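Local coordinates for protein 2-aminomuconate 6-semialdehyde dehydrogenase (Burkholderia cenocepacia, PDB 4U3W) that probably oxidises 2-aminomuconate 6-semialdehyde to 2-aminomuconate, using a nicotinamide cofactor as hydride acceptor, at residues A[314-319]-A[418-423]; A[321-326]-A[414-419]. All coordinates share one frame; numbering follows the deposited sequence.

Interaction 1: A[314-319]-A[418-423]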
# COMPACT_ATOMS: atom_id res chain seq x y z
N VAL A 314 19.41 8.95 -33.14
CA VAL A 314 19.52 10.40 -32.96
C VAL A 314 18.70 11.08 -34.05
O VAL A 314 18.76 10.69 -35.22
CB VAL A 314 21.00 10.86 -33.03
CG1 VAL A 314 21.14 12.39 -32.86
CG2 VAL A 314 21.82 10.12 -31.95
N GLU A 315 17.89 12.06 -33.66
CA GLU A 315 17.03 12.72 -34.62
C GLU A 315 17.90 13.40 -35.69
O GLU A 315 18.92 14.03 -35.36
CB GLU A 315 16.10 13.72 -33.93
CG GLU A 315 14.94 14.15 -34.79
CD GLU A 315 14.00 15.11 -34.03
OE1 GLU A 315 14.13 15.28 -32.80
OE2 GLU A 315 13.16 15.70 -34.71
N ARG A 316 17.50 13.27 -36.95
CA ARG A 316 18.39 13.61 -38.06
C ARG A 316 19.04 15.02 -38.02
O ARG A 316 20.20 15.13 -38.35
CB ARG A 316 17.64 13.42 -39.41
CG ARG A 316 18.56 13.36 -40.62
CD ARG A 316 17.76 13.11 -41.88
NE ARG A 316 17.03 11.86 -41.84
CZ ARG A 316 17.56 10.67 -42.11
NH1 ARG A 316 18.85 10.56 -42.41
NH2 ARG A 316 16.81 9.58 -42.07
N PRO A 317 18.32 16.10 -37.59
CA PRO A 317 19.03 17.39 -37.66
C PRO A 317 20.29 17.53 -36.78
O PRO A 317 21.13 18.38 -37.07
CB PRO A 317 17.96 18.40 -37.20
CG PRO A 317 16.68 17.76 -37.50
CD PRO A 317 16.89 16.28 -37.25
N ILE A 318 20.46 16.71 -35.73
CA ILE A 318 21.68 16.81 -34.94
C ILE A 318 22.56 15.57 -35.09
O ILE A 318 23.53 15.41 -34.34
CB ILE A 318 21.37 17.02 -33.42
CG1 ILE A 318 20.43 15.94 -32.89
CG2 ILE A 318 20.80 18.42 -33.14
CD1 ILE A 318 20.49 15.80 -31.37
N PHE A 319 22.21 14.67 -36.01
CA PHE A 319 22.90 13.36 -36.09
C PHE A 319 24.41 13.51 -36.34
O PHE A 319 25.23 12.99 -35.58
CB PHE A 319 22.25 12.48 -37.18
CG PHE A 319 22.99 11.19 -37.49
CD1 PHE A 319 22.88 10.07 -36.67
CD2 PHE A 319 23.76 11.09 -38.62
CE1 PHE A 319 23.55 8.89 -36.99
CE2 PHE A 319 24.43 9.92 -38.93
CZ PHE A 319 24.34 8.82 -38.10
N PRO A 418 20.24 7.67 -37.67
CA PRO A 418 19.31 8.81 -37.64
C PRO A 418 17.85 8.37 -37.60
O PRO A 418 17.56 7.30 -38.16
CB PRO A 418 19.59 9.52 -38.96
CG PRO A 418 19.98 8.38 -39.90
CD PRO A 418 20.73 7.39 -39.04
N PHE A 419 16.97 9.19 -37.03
CA PHE A 419 15.53 8.97 -37.20
C PHE A 419 14.85 10.30 -37.54
O PHE A 419 15.43 11.38 -37.33
CB PHE A 419 14.91 8.30 -35.94
CG PHE A 419 14.80 9.19 -34.73
CD1 PHE A 419 15.87 9.30 -33.84
CD2 PHE A 419 13.62 9.85 -34.42
CE1 PHE A 419 15.79 10.07 -32.68
CE2 PHE A 419 13.51 10.66 -33.27
CZ PHE A 419 14.59 10.78 -32.39
N ASP A 420 13.63 10.23 -38.06
CA ASP A 420 12.91 11.44 -38.45
C ASP A 420 11.71 11.79 -37.60
O ASP A 420 11.37 12.96 -37.49
CB ASP A 420 12.47 11.32 -39.91
CG ASP A 420 13.65 11.23 -40.84
OD1 ASP A 420 14.47 12.19 -40.84
OD2 ASP A 420 13.80 10.18 -41.51
N ASP A 421 11.00 10.81 -37.06
CA ASP A 421 9.88 11.15 -36.20
C ASP A 421 9.62 10.19 -35.02
O ASP A 421 10.15 9.06 -34.91
CB ASP A 421 8.60 11.34 -37.03
CG ASP A 421 8.21 10.12 -37.82
OD1 ASP A 421 7.70 9.17 -37.20
OD2 ASP A 421 8.37 10.14 -39.07
N GLU A 422 8.79 10.70 -34.13
CA GLU A 422 8.55 10.07 -32.86
C GLU A 422 7.91 8.68 -32.97
O GLU A 422 8.38 7.74 -32.34
CB GLU A 422 7.70 10.98 -32.01
CG GLU A 422 7.62 10.51 -30.58
CD GLU A 422 6.87 11.52 -29.75
OE1 GLU A 422 7.42 12.60 -29.49
OE2 GLU A 422 5.73 11.24 -29.35
N ALA A 423 6.85 8.55 -33.76
CA ALA A 423 6.19 7.25 -33.87
C ALA A 423 7.16 6.18 -34.43
O ALA A 423 7.13 5.00 -34.03
CB ALA A 423 4.94 7.37 -34.74
O HOH W 1 13.05 15.26 -37.27
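The C-terminal ends of two neighbouring parallel strands, 309-315 and 413-419, meet here, with V314 beside P418 and E315 beside F419. They belong to a seven-stranded, largely parallel sheet, probably that of the catalytic domain as in other aldehyde dehydrogenases. Two backbone bonds finish the pairing: F419 N donates to V314 O (3.0 Å), and R316 N, just past its strand, donates to F419 O (2.8 Å). Beyond this point the chains part, one turning into helix 319-331 and the other into helix 422-430.

On one face of the sheet the F419 ring lies against E315. With chi1 at 72°, CG of F419 sits between the backbone N and the carbonyl carbon, which swings the ring across to the neighbouring strand; E315 CB makes a CH-pi contact over its face, 4.0 Å from the centroid. E315 itself extends onward, its OE1 taken by the backbone N of A283, while a water donates to its OE2 (2.6 Å) and to D420 O (2.9 Å). On the other face, P418 CD rests over the F319 ring in a second CH-pi contact, 4.1 Å from the centroid.

R316 closes the end of the pair. Its chain bends at chi3 (-61°) and presents the guanidinium side-on to D420: NE meets the syn lone pair of OD1 at 2.8 Å, and NH2 reaches OD2 at 3.1 Å, on the syn side but out of the carboxylate plane. P418 CB lies over one guanidinium face, near its rim. Two nearly straight N-H bonds to separate oxygens should restrict rotation of both charged groups, although their exposure to solvent probably tempers the electrostatic gain of this salt bridge.

Interaction 2: A[321-326]-A[414-419]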
# COMPACT_ATOMS: atom_id res chain seq x y z
N ARG A 321 26.55 16.09 -36.05
CA ARG A 321 27.20 16.76 -34.91
C ARG A 321 27.31 15.82 -33.70
O ARG A 321 28.33 15.84 -33.00
CB ARG A 321 26.40 18.00 -34.47
CG ARG A 321 26.41 19.13 -35.45
CD ARG A 321 25.68 20.39 -34.88
NE ARG A 321 25.98 20.62 -33.46
CZ ARG A 321 25.07 20.73 -32.48
NH1 ARG A 321 23.77 20.64 -32.73
NH2 ARG A 321 25.48 20.95 -31.24
N PHE A 322 26.27 15.03 -33.45
CA PHE A 322 26.30 14.10 -32.32
C PHE A 322 27.39 13.05 -32.55
O PHE A 322 28.18 12.74 -31.66
CB PHE A 322 24.94 13.43 -32.11
CG PHE A 322 24.86 12.58 -30.85
CD1 PHE A 322 25.26 11.26 -30.84
CD2 PHE A 322 24.40 13.15 -29.67
CE1 PHE A 322 25.20 10.49 -29.64
CE2 PHE A 322 24.34 12.41 -28.48
CZ PHE A 322 24.71 11.09 -28.47
N VAL A 323 27.43 12.47 -33.74
CA VAL A 323 28.44 11.43 -33.99
C VAL A 323 29.84 12.01 -33.79
O VAL A 323 30.67 11.44 -33.11
CB VAL A 323 28.31 10.84 -35.41
CG1 VAL A 323 29.42 9.82 -35.62
CG2 VAL A 323 26.95 10.18 -35.59
N ALA A 324 30.09 13.19 -34.36
CA ALA A 324 31.39 13.85 -34.25
C ALA A 324 31.78 14.14 -32.80
O ALA A 324 32.90 13.89 -32.43
CB ALA A 324 31.40 15.18 -35.09
N ALA A 325 30.86 14.68 -31.98
CA ALA A 325 31.17 14.95 -30.56
C ALA A 325 31.43 13.68 -29.75
O ALA A 325 32.29 13.64 -28.86
CB ALA A 325 30.03 15.73 -29.88
N LEU A 326 30.66 12.65 -30.01
CA LEU A 326 30.88 11.41 -29.27
C LEU A 326 32.23 10.80 -29.64
O LEU A 326 32.93 10.20 -28.80
CB LEU A 326 29.77 10.41 -29.56
CG LEU A 326 29.75 9.18 -28.61
CD1 LEU A 326 29.25 9.56 -27.19
CD2 LEU A 326 28.90 8.09 -29.21
N CYS A 414 28.80 1.03 -29.71
CA CYS A 414 27.44 1.42 -30.00
C CYS A 414 27.36 1.67 -31.49
O CYS A 414 28.34 2.13 -32.09
CB CYS A 414 27.01 2.68 -29.21
SG CYS A 414 28.03 4.16 -29.43
N HIS A 415 26.19 1.39 -32.06
CA HIS A 415 25.84 1.80 -33.40
C HIS A 415 24.93 3.07 -33.28
O HIS A 415 24.05 3.12 -32.44
CB HIS A 415 25.13 0.68 -34.18
CG HIS A 415 24.62 1.10 -35.53
ND1 HIS A 415 23.36 1.65 -35.71
CD2 HIS A 415 25.20 1.08 -36.75
CE1 HIS A 415 23.20 1.95 -36.99
NE2 HIS A 415 24.30 1.63 -37.64
N ILE A 416 25.11 4.06 -34.15
CA ILE A 416 24.26 5.28 -34.14
C ILE A 416 23.51 5.38 -35.48
O ILE A 416 24.14 5.27 -36.55
CB ILE A 416 25.13 6.55 -33.89
CG1 ILE A 416 26.12 6.23 -32.75
CG2 ILE A 416 24.26 7.85 -33.55
CD1 ILE A 416 27.04 7.33 -32.32
N ALA A 417 22.18 5.56 -35.44
CA ALA A 417 21.38 5.77 -36.67
C ALA A 417 20.56 7.02 -36.53
O ALA A 417 20.23 7.40 -35.42
CB ALA A 417 20.47 4.58 -36.97
N PRO A 418 20.24 7.67 -37.67
CA PRO A 418 19.31 8.81 -37.64
C PRO A 418 17.85 8.37 -37.60
O PRO A 418 17.56 7.30 -38.16
CB PRO A 418 19.59 9.52 -38.96
CG PRO A 418 19.98 8.38 -39.90
CD PRO A 418 20.73 7.39 -39.04
N PHE A 419 16.97 9.19 -37.03
CA PHE A 419 15.53 8.97 -37.20
C PHE A 419 14.85 10.30 -37.54
O PHE A 419 15.43 11.38 -37.33
CB PHE A 419 14.91 8.30 -35.94
CG PHE A 419 14.80 9.19 -34.73
CD1 PHE A 419 15.87 9.30 -33.84
CD2 PHE A 419 13.62 9.85 -34.42
CE1 PHE A 419 15.79 10.07 -32.68
CE2 PHE A 419 13.51 10.66 -33.27
CZ PHE A 419 14.59 10.78 -32.39
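I416 is the residue of strand 413-419 that reaches all three contacting side chains of the helix, F322, V323 and L326, and its two branches meet this segment unequally. The closer fit is made by the longer branch. CG1 stands anti to the carbonyl carbon (chi1 -44°) and chi2 is extended, carrying CD1 out to L326 CD2, 3.7 Å away. The same methyl of L326 also meets C414 SG at 4.0 Å, so a single leucine branch bears on two residues of the strand. C414 and I416 are two positions apart and both point toward the helix, whereas A417 points away from it. All of this end is apolar and buried; I394 on the adjoining strand 393-396 touches both L326 and I416, extending the hydrophobic packing across the sheet.

Helix 319-331 thus covers one face of the sheet in the layered manner of an alpha/beta fold. Over the short segments its axis runs nearly antiparallel to the strand, at 160°, with a closest approach of 10.0 Å, a separation at which side chains rather than backbones do the joining. No hydrogen bond crosses between the two segments. F322 also packs on V291 and V294 of helix 287-299.

Toward 321-326 the shorter branch of I416 makes the looser contacts. Its CG2 lies 4.1 Å from V323 CG2, the two side chains running alongside one another but oppositely directed, and 4.5 Å from F322 CD1, where the methyl approaches the ring obliquely. Buried F322 is covered by its other neighbours, among them V314 of strand 309-315. V323 instead stands on the partly solvent-accessible margin, where I416 CG2 is the nearest partner of its CG2 methyl on the strand segment.

In the fold
Interactions 1 and 2 show how one strand can serve two layers: 413-419 pairs through its backbone with strand 309-315 in interaction 1 and receives helix 319-331 on a face in interaction 2. Their centres are 10 Å apart, and they share P418 and F419. A probable hydrogen bond from V314 N to A417 O (2.9 Å) continues the strand pairing between them, while CG2 of I416 touches V314 CG2 and F319 CE1, each at 3.7 Å. The centres of interactions 1 and 2 lie about 31 and 27 Å from the centre of the chain, and neither includes a residue of the magnesium sites at L42 and E200 or D492 and S495.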